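Local coordinates for Arf-GAP with coiled-coil, ANK repeat and PH domain-containing protein 2 (Homo sapiens, PDB 6IF3), which acts as a GTPase-activating protein for the small GTPase ARF6 and has an ankyrin-repeat region, the part present here, that is required for interaction with RAB35, at residues H83-L88 / G92-F97; I117-E120 / I126-L129; T47-A52 / N67-N72; L12-A17 / E28-G33. One frame throughout, in Å; residues are numbered along the deposited sequence.

Contact 1 of 4, residues H83-L88 / G92-F97; sequences HHATVL and GQVCLF
Ala85 and Val94 meet at the middle of the helix-turn-helix of the second ankyrin repeat, whose two helices, 81-88 and 91-99, run nearly antiparallel. The local axes approach to 8.8 Å, with 153° between their directions, and the CA atoms of Ala85 and Val94 lie 6.0 Å apart. The contact is buried and chiefly apolar. The methyl of Ala85 points at the second helix and is met by three of its side chains: CG2 of Val94 at 3.9 Å from Ala85 CB, the aliphatic base of Gln93, and Phe97, whose CE2 comes obliquely to within 4.2 Å of Ala85 CB. Val94 turns CG2 to this seam because that branch lies beside its own backbone N, while CG1 stands anti to it (chi1 167°).

No hydrogen bond links the two segments, and the polar groups at the seam are served from nearby. Gln93 OE1, beside the Ala85 methyl, is hydrogen-bonded to His90 ND1, and Gln93 NE2 makes a weak hydrogen bond to Ser57 O in the preceding repeat. Thr86 OG1 is hydrogen-bonded to Leu82 O one turn earlier in its helix. The Thr86 and Val94 side chains pass at a slant, with Thr86 OG1 3.8 Å from Val94 CG2.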
loop_
_atom_site.group_PDB
_atom_site.type_symbol
_atom_site.label_atom_id
_atom_site.label_comp_id
_atom_site.label_asym_id
_atom_site.label_seq_id
_atom_site.Cartn_x
_atom_site.Cartn_y
_atom_site.Cartn_z
ATOM N N HIS A 83 -8.582 1.169 14.750
ATOM C CA HIS A 83 -8.292 2.602 14.975
ATOM C C HIS A 83 -7.207 2.771 16.032
ATOM O O HIS A 83 -6.203 3.451 15.833
ATOM C CB HIS A 83 -9.544 3.383 15.443
ATOM C CG HIS A 83 -9.227 4.769 15.961
ATOM N ND1 HIS A 83 -9.440 5.914 15.224
ATOM C CD2 HIS A 83 -8.708 5.180 17.146
ATOM C CE1 HIS A 83 -9.067 6.969 15.926
ATOM N NE2 HIS A 83 -8.613 6.551 17.097
ATOM N N HIS A 84 -7.397 2.143 17.178
ATOM C CA HIS A 84 -6.436 2.311 18.251
ATOM C C HIS A 84 -5.064 1.743 17.937
ATOM O O HIS A 84 -4.047 2.349 18.308
ATOM C CB HIS A 84 -6.982 1.659 19.556
ATOM C CG HIS A 84 -8.117 2.422 20.164
ATOM N ND1 HIS A 84 -7.950 3.665 20.745
ATOM C CD2 HIS A 84 -9.436 2.125 20.271
ATOM C CE1 HIS A 84 -9.115 4.092 21.197
ATOM N NE2 HIS A 84 -10.028 3.181 20.922
ATOM N N ALA A 85 -5.018 0.591 17.263
ATOM C CA ALA A 85 -3.731 0.012 16.903
ATOM C C ALA A 85 -2.991 0.918 15.919
ATOM O O ALA A 85 -1.761 1.061 15.970
ATOM C CB ALA A 85 -3.915 -1.349 16.305
ATOM N N THR A 86 -3.757 1.543 15.014
ATOM C CA THR A 86 -3.161 2.476 14.054
ATOM C C THR A 86 -2.580 3.698 14.756
ATOM O O THR A 86 -1.453 4.100 14.494
ATOM C CB THR A 86 -4.196 2.898 13.003
ATOM O OG1 THR A 86 -4.600 1.727 12.294
ATOM C CG2 THR A 86 -3.595 3.910 11.985
ATOM N N VAL A 87 -3.363 4.328 15.628
ATOM C CA VAL A 87 -2.896 5.482 16.388
ATOM C C VAL A 87 -1.621 5.168 17.185
ATOM O O VAL A 87 -0.685 5.964 17.183
ATOM C CB VAL A 87 -3.996 5.968 17.337
ATOM C CG1 VAL A 87 -3.452 7.011 18.312
ATOM C CG2 VAL A 87 -5.161 6.554 16.497
ATOM N N LEU A 88 -1.555 3.979 17.798
ATOM C CA LEU A 88 -0.390 3.653 18.637
ATOM C C LEU A 88 0.810 3.118 17.835
ATOM O O LEU A 88 1.898 2.957 18.389
ATOM C CB LEU A 88 -0.787 2.650 19.707
ATOM C CG LEU A 88 -1.821 3.220 20.682
ATOM C CD1 LEU A 88 -2.208 2.142 21.660
ATOM C CD2 LEU A 88 -1.285 4.422 21.450
ATOM N N GLY A 92 1.903 -4.911 14.046
ATOM C CA GLY A 92 1.528 -6.323 14.087
ATOM C C GLY A 92 0.039 -6.508 14.368
ATOM O O GLY A 92 -0.604 -7.355 13.733
ATOM N N GLN A 93 -0.496 -5.729 15.297
ATOM C CA GLN A 93 -1.924 -5.776 15.571
ATOM C C GLN A 93 -2.738 -5.311 14.374
ATOM O O GLN A 93 -3.795 -5.872 14.104
ATOM C CB GLN A 93 -2.282 -4.944 16.808
ATOM C CG GLN A 93 -1.718 -5.523 18.099
ATOM C CD GLN A 93 -1.922 -4.582 19.285
ATOM O OE1 GLN A 93 -2.291 -3.420 19.116
ATOM N NE2 GLN A 93 -1.682 -5.095 20.489
ATOM N N VAL A 94 -2.262 -4.297 13.646
ATOM C CA VAL A 94 -2.950 -3.860 12.411
ATOM C C VAL A 94 -3.021 -5.037 11.415
ATOM O O VAL A 94 -4.058 -5.333 10.822
ATOM C CB VAL A 94 -2.231 -2.638 11.781
ATOM C CG1 VAL A 94 -2.733 -2.361 10.341
ATOM C CG2 VAL A 94 -2.460 -1.401 12.667
ATOM N N CYS A 95 -1.916 -5.749 11.242
ATOM C CA CYS A 95 -1.884 -6.860 10.316
ATOM C C CYS A 95 -2.884 -7.959 10.725
ATOM O O CYS A 95 -3.647 -8.435 9.896
ATOM C CB CYS A 95 -0.471 -7.430 10.228
ATOM S SG CYS A 95 -0.282 -8.638 8.951
ATOM N N LEU A 96 -2.879 -8.314 12.005
ATOM C CA LEU A 96 -3.811 -9.320 12.528
ATOM C C LEU A 96 -5.274 -8.925 12.284
ATOM O O LEU A 96 -6.061 -9.695 11.746
ATOM C CB LEU A 96 -3.552 -9.508 14.012
ATOM C CG LEU A 96 -4.623 -10.379 14.697
ATOM C CD1 LEU A 96 -4.529 -11.823 14.294
ATOM C CD2 LEU A 96 -4.513 -10.195 16.216
ATOM N N PHE A 97 -5.604 -7.698 12.641
ATOM C CA PHE A 97 -6.982 -7.240 12.487
ATOM C C PHE A 97 -7.397 -7.216 11.029
ATOM O O PHE A 97 -8.516 -7.609 10.713
ATOM C CB PHE A 97 -7.175 -5.853 13.124
ATOM C CG PHE A 97 -7.012 -5.850 14.613
ATOM C CD1 PHE A 97 -7.273 -6.997 15.370
ATOM C CD2 PHE A 97 -6.581 -4.705 15.274
ATOM C CE1 PHE A 97 -7.103 -6.993 16.760
ATOM C CE2 PHE A 97 -6.401 -4.680 16.652
ATOM C CZ PHE A 97 -6.659 -5.816 17.404
#

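Contact 2 of 4, residues I117-E120 / I126-L129; sequences IAVE and IVTL
Val127 presses one methyl, CG2, into the shallow dip over the backbone between Ala118 and Val119. That methyl is the bump of the contact: Val127 CG2 lies 3.5 Å from the carbonyl carbon Ala118 C, equally near the Ala118 methyl, and 3.7 Å from Val119 N. With nothing beyond CB on Ala118, the valine methyl can settle against main chain as well as side chain. A chi1 of 169° places CG2 opposite the carbonyl carbon of Val127 and turns it to the first helix.

A second, smaller bump goes the other way. The methyl of Ala118 points at helix 124-141 and touches two successive residues, resting on Val127 CG2 and on the branch methyl of Ile126, with Ala118 CB to Ile126 CG2 at 4.0 Å. These are the paired helices of the third ankyrin repeat, and the small side chain permits a close approach of the backbones, the CA atoms of Ala118 and Val127 being 5.6 Å apart. Ile126 also leans on Thr91 and Val94 of helix 91-99, so its side chain lies between this repeat and the one before.

On the partly exposed side, Val119 slants across Val127, with Val119 CG2 4.0 Å from Val127 CG2. Val127 also packs on an apolar side chain of another protein bound in the assembly.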
loop_
_atom_site.group_PDB
_atom_site.type_symbol
_atom_site.label_atom_id
_atom_site.label_comp_id
_atom_site.label_asym_id
_atom_site.label_seq_id
_atom_site.Cartn_x
_atom_site.Cartn_y
_atom_site.Cartn_z
ATOM N N ILE A 117 -5.372 8.441 9.426
ATOM C CA ILE A 117 -4.512 8.559 10.607
ATOM C C ILE A 117 -3.075 8.148 10.256
ATOM O O ILE A 117 -2.125 8.897 10.531
ATOM C CB ILE A 117 -5.090 7.714 11.748
ATOM C CG1 ILE A 117 -6.419 8.331 12.165
ATOM C CG2 ILE A 117 -4.115 7.628 12.933
ATOM C CD1 ILE A 117 -7.198 7.471 13.121
ATOM N N ALA A 118 -2.932 6.981 9.645
ATOM C CA ALA A 118 -1.608 6.493 9.212
ATOM C C ALA A 118 -0.901 7.404 8.218
ATOM O O ALA A 118 0.315 7.570 8.301
ATOM C CB ALA A 118 -1.769 5.066 8.642
ATOM N N VAL A 119 -1.648 8.004 7.298
ATOM C CA VAL A 119 -1.066 8.913 6.330
ATOM C C VAL A 119 -0.597 10.174 7.051
ATOM O O VAL A 119 0.495 10.690 6.771
ATOM C CB VAL A 119 -2.070 9.272 5.200
ATOM C CG1 VAL A 119 -1.583 10.451 4.401
ATOM C CG2 VAL A 119 -2.262 8.101 4.268
ATOM N N GLU A 120 -1.420 10.720 7.947
ATOM C CA GLU A 120 -1.004 11.922 8.677
ATOM C C GLU A 120 0.236 11.651 9.518
ATOM O O GLU A 120 1.079 12.539 9.694
ATOM C CB GLU A 120 -2.115 12.431 9.597
ATOM C CG GLU A 120 -1.752 13.732 10.312
ATOM C CD GLU A 120 -2.768 14.146 11.367
ATOM O OE1 GLU A 120 -3.025 13.350 12.301
ATOM O OE2 GLU A 120 -3.326 15.256 11.237
ATOM N N ILE A 126 2.318 1.010 8.177
ATOM C CA ILE A 126 0.897 0.799 8.408
ATOM C C ILE A 126 0.102 1.257 7.187
ATOM O O ILE A 126 -0.887 0.624 6.825
ATOM C CB ILE A 126 0.421 1.485 9.704
ATOM C CG1 ILE A 126 1.072 0.769 10.898
ATOM C CG2 ILE A 126 -1.101 1.354 9.856
ATOM C CD1 ILE A 126 0.591 1.225 12.291
ATOM N N VAL A 127 0.527 2.326 6.522
ATOM C CA VAL A 127 -0.176 2.708 5.291
ATOM C C VAL A 127 -0.091 1.561 4.277
ATOM O O VAL A 127 -1.078 1.240 3.592
ATOM C CB VAL A 127 0.382 4.005 4.685
ATOM C CG1 VAL A 127 -0.162 4.230 3.294
ATOM C CG2 VAL A 127 0.071 5.208 5.614
ATOM N N THR A 128 1.090 0.958 4.169
ATOM C CA THR A 128 1.283 -0.154 3.229
ATOM C C THR A 128 0.323 -1.332 3.519
ATOM O O THR A 128 -0.342 -1.831 2.598
ATOM C CB THR A 128 2.718 -0.648 3.250
ATOM O OG1 THR A 128 3.567 0.401 2.745
ATOM C CG2 THR A 128 2.899 -1.918 2.354
ATOM N N LEU A 129 0.206 -1.738 4.776
ATOM C CA LEU A 129 -0.718 -2.828 5.139
ATOM C C LEU A 129 -2.174 -2.443 4.821
ATOM O O LEU A 129 -2.928 -3.260 4.273
ATOM C CB LEU A 129 -0.615 -3.191 6.627
ATOM C CG LEU A 129 0.747 -3.747 7.068
ATOM C CD1 LEU A 129 0.667 -4.065 8.578
ATOM C CD2 LEU A 129 1.144 -5.009 6.282
#

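Contact 3 of 4, residues T47-A52 / N67-N72; sequences TPLIQA and NGANVN
Leu49 reaches from the first turn of helix 48-55 to the loop that follows helix 58-66, and a single methyl, CD2, does the touching. The torsions of Leu49 direct it there: CG lies anti to the backbone N (chi1 -177°), and the chain then bends at chi2 (54°). Leu49 CD2 comes within 3.9 Å of Asn70 O. It lies 4.0 Å from Val71 CA, and Leu49 CD2 to Ala69 CB is 4.2 Å, so the leucine rests on the main chain of the loop as much as on side chains. The Ala69 methyl points back at the helix, whereas the side chain of Val71 starts off away from it, and its CA meets the leucine.

Local bonds shape both partners. Thr47 is the N-cap of helix 48-55: its OG1, placed by a chi1 of 58°, accepts from Ile50 N over 3.0 Å. In the loop, Asn70 forms an Asx turn, its OD1 taking Asn72 N at 2.9 Å from above the carbonyl plane. Gly68, with positive phi, closes helix 58-66 as the C-prime residue of a Schellman motif.

Both segments belong to the first ankyrin repeat. Leu49 also touches Leu65 of helix 58-66 and Pro81 of helix 81-88, while Pro48 packs on Leu14 and Ser18 of helix 10-19; the contact thus lies where the repeat meets the helices before and after it.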
loop_
_atom_site.group_PDB
_atom_site.type_symbol
_atom_site.label_atom_id
_atom_site.label_comp_id
_atom_site.label_asym_id
_atom_site.label_seq_id
_atom_site.Cartn_x
_atom_site.Cartn_y
_atom_site.Cartn_z
ATOM N N THR A 47 -13.340 -1.878 25.609
ATOM C CA THR A 47 -13.554 -3.306 25.605
ATOM C C THR A 47 -12.276 -4.066 25.945
ATOM O O THR A 47 -11.187 -3.497 25.922
ATOM C CB THR A 47 -13.981 -3.780 24.222
ATOM O OG1 THR A 47 -12.930 -3.397 23.301
ATOM C CG2 THR A 47 -15.302 -3.150 23.787
ATOM N N PRO A 48 -12.401 -5.365 26.212
ATOM C CA PRO A 48 -11.184 -6.175 26.367
ATOM C C PRO A 48 -10.272 -6.098 25.158
ATOM O O PRO A 48 -9.058 -5.994 25.377
ATOM C CB PRO A 48 -11.746 -7.609 26.600
ATOM C CG PRO A 48 -13.091 -7.329 27.330
ATOM C CD PRO A 48 -13.619 -6.113 26.597
ATOM N N LEU A 49 -10.817 -6.088 23.949
ATOM C CA LEU A 49 -9.924 -6.110 22.796
ATOM C C LEU A 49 -9.255 -4.767 22.658
ATOM O O LEU A 49 -8.062 -4.719 22.298
ATOM C CB LEU A 49 -10.674 -6.508 21.538
ATOM C CG LEU A 49 -9.857 -6.640 20.258
ATOM C CD1 LEU A 49 -8.664 -7.601 20.472
ATOM C CD2 LEU A 49 -10.762 -7.156 19.124
ATOM N N ILE A 50 -9.957 -3.678 22.974
ATOM C CA ILE A 50 -9.281 -2.391 22.974
ATOM C C ILE A 50 -8.186 -2.363 24.069
ATOM O O ILE A 50 -7.098 -1.840 23.828
ATOM C CB ILE A 50 -10.288 -1.220 23.130
ATOM C CG1 ILE A 50 -11.062 -1.051 21.821
ATOM C CG2 ILE A 50 -9.589 0.052 23.538
ATOM C CD1 ILE A 50 -12.244 -0.111 21.943
ATOM N N GLN A 51 -8.447 -2.936 25.246
ATOM C CA GLN A 51 -7.396 -3.019 26.259
ATOM C C GLN A 51 -6.203 -3.836 25.781
ATOM O O GLN A 51 -5.065 -3.526 26.130
ATOM C CB GLN A 51 -7.951 -3.616 27.566
ATOM C CG GLN A 51 -8.904 -2.596 28.267
ATOM C CD GLN A 51 -8.177 -1.328 28.680
ATOM O OE1 GLN A 51 -7.130 -1.383 29.320
ATOM N NE2 GLN A 51 -8.718 -0.187 28.305
ATOM N N ALA A 52 -6.464 -4.888 25.001
ATOM C CA ALA A 52 -5.375 -5.732 24.471
ATOM C C ALA A 52 -4.507 -4.925 23.527
ATOM O O ALA A 52 -3.269 -5.038 23.532
ATOM C CB ALA A 52 -5.929 -6.946 23.765
ATOM N N ASN A 67 -11.775 -16.307 21.036
ATOM C CA ASN A 67 -12.845 -16.579 21.995
ATOM C C ASN A 67 -14.076 -15.687 21.741
ATOM O O ASN A 67 -14.917 -15.505 22.617
ATOM C CB ASN A 67 -12.315 -16.419 23.422
ATOM C CG ASN A 67 -11.455 -17.581 23.836
ATOM O OD1 ASN A 67 -11.971 -18.583 24.292
ATOM N ND2 ASN A 67 -10.142 -17.472 23.644
ATOM N N GLY A 68 -14.174 -15.172 20.525
ATOM C CA GLY A 68 -15.388 -14.557 20.009
ATOM C C GLY A 68 -15.474 -13.041 20.036
ATOM O O GLY A 68 -16.561 -12.479 19.838
ATOM N N ALA A 69 -14.352 -12.373 20.275
ATOM C CA ALA A 69 -14.369 -10.909 20.278
ATOM C C ALA A 69 -14.781 -10.376 18.927
ATOM O O ALA A 69 -14.342 -10.887 17.887
ATOM C CB ALA A 69 -13.010 -10.327 20.654
ATOM N N ASN A 70 -15.595 -9.327 18.957
ATOM C CA ASN A 70 -15.958 -8.582 17.750
ATOM C C ASN A 70 -14.813 -7.654 17.386
ATOM O O ASN A 70 -14.550 -6.701 18.101
ATOM C CB ASN A 70 -17.249 -7.795 18.026
ATOM C CG ASN A 70 -17.744 -7.019 16.852
ATOM O OD1 ASN A 70 -17.069 -6.859 15.835
ATOM N ND2 ASN A 70 -18.969 -6.493 16.997
ATOM N N VAL A 71 -14.154 -7.917 16.254
ATOM C CA VAL A 71 -12.961 -7.159 15.834
ATOM C C VAL A 71 -13.318 -5.707 15.524
ATOM O O VAL A 71 -12.447 -4.856 15.493
ATOM C CB VAL A 71 -12.296 -7.849 14.628
ATOM C CG1 VAL A 71 -13.090 -7.615 13.349
ATOM C CG2 VAL A 71 -10.822 -7.407 14.488
ATOM N N ASN A 72 -14.604 -5.411 15.350
ATOM C CA ASN A 72 -14.984 -4.058 14.947
ATOM C C ASN A 72 -15.600 -3.223 16.072
ATOM O O ASN A 72 -15.892 -2.044 15.843
ATOM C CB ASN A 72 -15.979 -4.104 13.797
ATOM C CG ASN A 72 -15.365 -4.562 12.514
ATOM O OD1 ASN A 72 -14.244 -4.187 12.188
ATOM N ND2 ASN A 72 -16.097 -5.358 11.769
#

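Contact 4 of 4, residues L12-A17 / E28-G33; sequences LQLYRA and EALAHG
Leu14 and Ala29 form the tight part of this contact, where two helices come so close that the CA atoms of Leu14 and Ala29 are 5.4 Å apart. The methyl of Ala29 sits against the backbone of the first helix, its CB 3.7 Å from Leu14 N and equally near Leu14 CB. Beyond this point Leu14 continues inward, CG anti to its own N (chi1 174°), and its CD2 slants past the end of Leu30 at 4.1 Å from Leu30 CD2. Leu14 also touches Met26 and Leu64, and Leu30 meets Phe63, so this side faces the next helix pair.

Helices 10-19 and 23-31 make up a helix-turn-helix that stacks on the first ankyrin repeat and forms the N-terminal end of the array. Helix 23-31 stops in a Schellman motif with Gly33 as the C-prime residue, Ala34 N bonding to Ala29 O and Gly33 N to Leu30 O.

The solvent side is looser. Gln13 is exposed, and its closest approach is by Gln13 CB, 4.1 Å from Ala29 CB, while the extended chain takes OE1 over toward His32, in looser contact. Glu28 O faces one side of the His32 ring, 3.3 Å from its plane and offset toward the rim.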
loop_
_atom_site.group_PDB
_atom_site.type_symbol
_atom_site.label_atom_id
_atom_site.label_comp_id
_atom_site.label_asym_id
_atom_site.label_seq_id
_atom_site.Cartn_x
_atom_site.Cartn_y
_atom_site.Cartn_z
ATOM N N LEU A 12 -15.040 -6.982 34.000
ATOM C CA LEU A 12 -13.999 -6.068 34.437
ATOM C C LEU A 12 -12.692 -6.812 34.662
ATOM O O LEU A 12 -11.622 -6.310 34.332
ATOM C CB LEU A 12 -14.446 -5.348 35.716
ATOM C CG LEU A 12 -13.451 -4.369 36.337
ATOM C CD1 LEU A 12 -13.051 -3.291 35.321
ATOM C CD2 LEU A 12 -14.020 -3.782 37.576
ATOM N N GLN A 13 -12.764 -8.020 35.209
ATOM C CA GLN A 13 -11.540 -8.817 35.365
ATOM C C GLN A 13 -10.888 -9.116 34.025
ATOM O O GLN A 13 -9.670 -9.032 33.889
ATOM C CB GLN A 13 -11.852 -10.121 36.131
ATOM C CG GLN A 13 -12.193 -9.883 37.596
ATOM C CD GLN A 13 -12.598 -11.152 38.317
ATOM O OE1 GLN A 13 -13.109 -12.090 37.704
ATOM N NE2 GLN A 13 -12.352 -11.198 39.622
ATOM N N LEU A 14 -11.698 -9.425 33.019
ATOM C CA LEU A 14 -11.191 -9.717 31.690
ATOM C C LEU A 14 -10.561 -8.479 31.082
ATOM O O LEU A 14 -9.498 -8.559 30.464
ATOM C CB LEU A 14 -12.318 -10.240 30.797
ATOM C CG LEU A 14 -12.020 -10.469 29.317
ATOM C CD1 LEU A 14 -10.950 -11.583 29.195
ATOM C CD2 LEU A 14 -13.310 -10.811 28.601
ATOM N N TYR A 15 -11.247 -7.350 31.240
ATOM C CA TYR A 15 -10.802 -6.059 30.730
ATOM C C TYR A 15 -9.400 -5.706 31.259
ATOM O O TYR A 15 -8.513 -5.279 30.494
ATOM C CB TYR A 15 -11.845 -5.020 31.156
ATOM C CG TYR A 15 -11.642 -3.561 30.824
ATOM C CD1 TYR A 15 -12.205 -3.001 29.670
ATOM C CD2 TYR A 15 -10.980 -2.700 31.706
ATOM C CE1 TYR A 15 -12.103 -1.658 29.398
ATOM C CE2 TYR A 15 -10.847 -1.335 31.423
ATOM C CZ TYR A 15 -11.441 -0.816 30.276
ATOM O OH TYR A 15 -11.314 0.495 29.977
ATOM N N ARG A 16 -9.214 -5.857 32.562
ATOM C CA ARG A 16 -7.934 -5.540 33.197
ATOM C C ARG A 16 -6.849 -6.510 32.755
ATOM O O ARG A 16 -5.709 -6.123 32.469
ATOM C CB ARG A 16 -8.089 -5.584 34.723
ATOM C CG ARG A 16 -8.948 -4.438 35.239
ATOM C CD ARG A 16 -9.204 -4.512 36.732
ATOM N NE ARG A 16 -9.748 -3.225 37.154
ATOM C CZ ARG A 16 -10.269 -2.960 38.351
ATOM N NH1 ARG A 16 -10.344 -3.903 39.275
ATOM N NH2 ARG A 16 -10.726 -1.740 38.608
ATOM N N ALA A 17 -7.193 -7.792 32.708
ATOM C CA ALA A 17 -6.191 -8.807 32.392
ATOM C C ALA A 17 -5.729 -8.687 30.944
ATOM O O ALA A 17 -4.615 -9.087 30.613
ATOM C CB ALA A 17 -6.755 -10.210 32.689
ATOM N N GLU A 28 -9.812 -17.224 33.095
ATOM C CA GLU A 28 -10.571 -17.409 34.330
ATOM C C GLU A 28 -11.828 -16.540 34.311
ATOM O O GLU A 28 -12.918 -16.983 34.721
ATOM C CB GLU A 28 -9.692 -17.073 35.535
ATOM C CG GLU A 28 -10.403 -17.137 36.861
ATOM C CD GLU A 28 -9.490 -16.713 37.982
ATOM O OE1 GLU A 28 -9.450 -15.501 38.291
ATOM O OE2 GLU A 28 -8.807 -17.587 38.551
ATOM N N ALA A 29 -11.682 -15.306 33.841
ATOM C CA ALA A 29 -12.817 -14.391 33.726
ATOM C C ALA A 29 -13.857 -14.965 32.774
ATOM O O ALA A 29 -15.066 -14.948 33.087
ATOM C CB ALA A 29 -12.350 -13.021 33.258
ATOM N N LEU A 30 -13.397 -15.509 31.644
ATOM C CA LEU A 30 -14.311 -16.146 30.687
ATOM C C LEU A 30 -15.040 -17.337 31.321
ATOM O O LEU A 30 -16.261 -17.500 31.136
ATOM C CB LEU A 30 -13.554 -16.595 29.424
ATOM C CG LEU A 30 -13.112 -15.425 28.533
ATOM C CD1 LEU A 30 -12.189 -15.993 27.475
ATOM C CD2 LEU A 30 -14.281 -14.689 27.854
ATOM N N ALA A 31 -14.310 -18.148 32.086
ATOM C CA ALA A 31 -14.903 -19.320 32.746
ATOM C C ALA A 31 -15.985 -18.913 33.731
ATOM O O ALA A 31 -16.900 -19.694 34.012
ATOM C CB ALA A 31 -13.822 -20.151 33.458
ATOM N N HIS A 32 -15.888 -17.694 34.250
ATOM C CA HIS A 32 -16.861 -17.190 35.217
ATOM C C HIS A 32 -17.993 -16.428 34.528
ATOM O O HIS A 32 -18.827 -15.809 35.199
ATOM C CB HIS A 32 -16.183 -16.269 36.246
ATOM C CG HIS A 32 -15.206 -16.962 37.152
ATOM N ND1 HIS A 32 -15.145 -18.333 37.283
ATOM C CD2 HIS A 32 -14.249 -16.465 37.972
ATOM C CE1 HIS A 32 -14.202 -18.652 38.152
ATOM N NE2 HIS A 32 -13.638 -17.536 38.581
ATOM N N GLY A 33 -17.995 -16.440 33.198
ATOM C CA GLY A 33 -19.034 -15.796 32.414
ATOM C C GLY A 33 -18.768 -14.385 31.901
ATOM O O GLY A 33 -19.724 -13.691 31.541
#

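From the N terminus, contact 4 closes the first helix hairpin, contact 3 returns the loop after helix 58-66 to the start of helix 48-55, contact 1 closes the hairpin of the second repeat and contact 2 that of the third. All four are in series; none nests in or crosses another. Neighbours along the stack touch: Tyr15 packs on Gln51 and Leu30 on Asn67 between contacts 4 and 3, Phe97 on Leu49 and Val71 between 3 and 1, and Ile117 on His83, Thr86 and Val87 between 1 and 2. Contacts 4 and 2, with centres about 33 Å apart, lie on opposite sides of the chain's centre, and contact 1 lies near it.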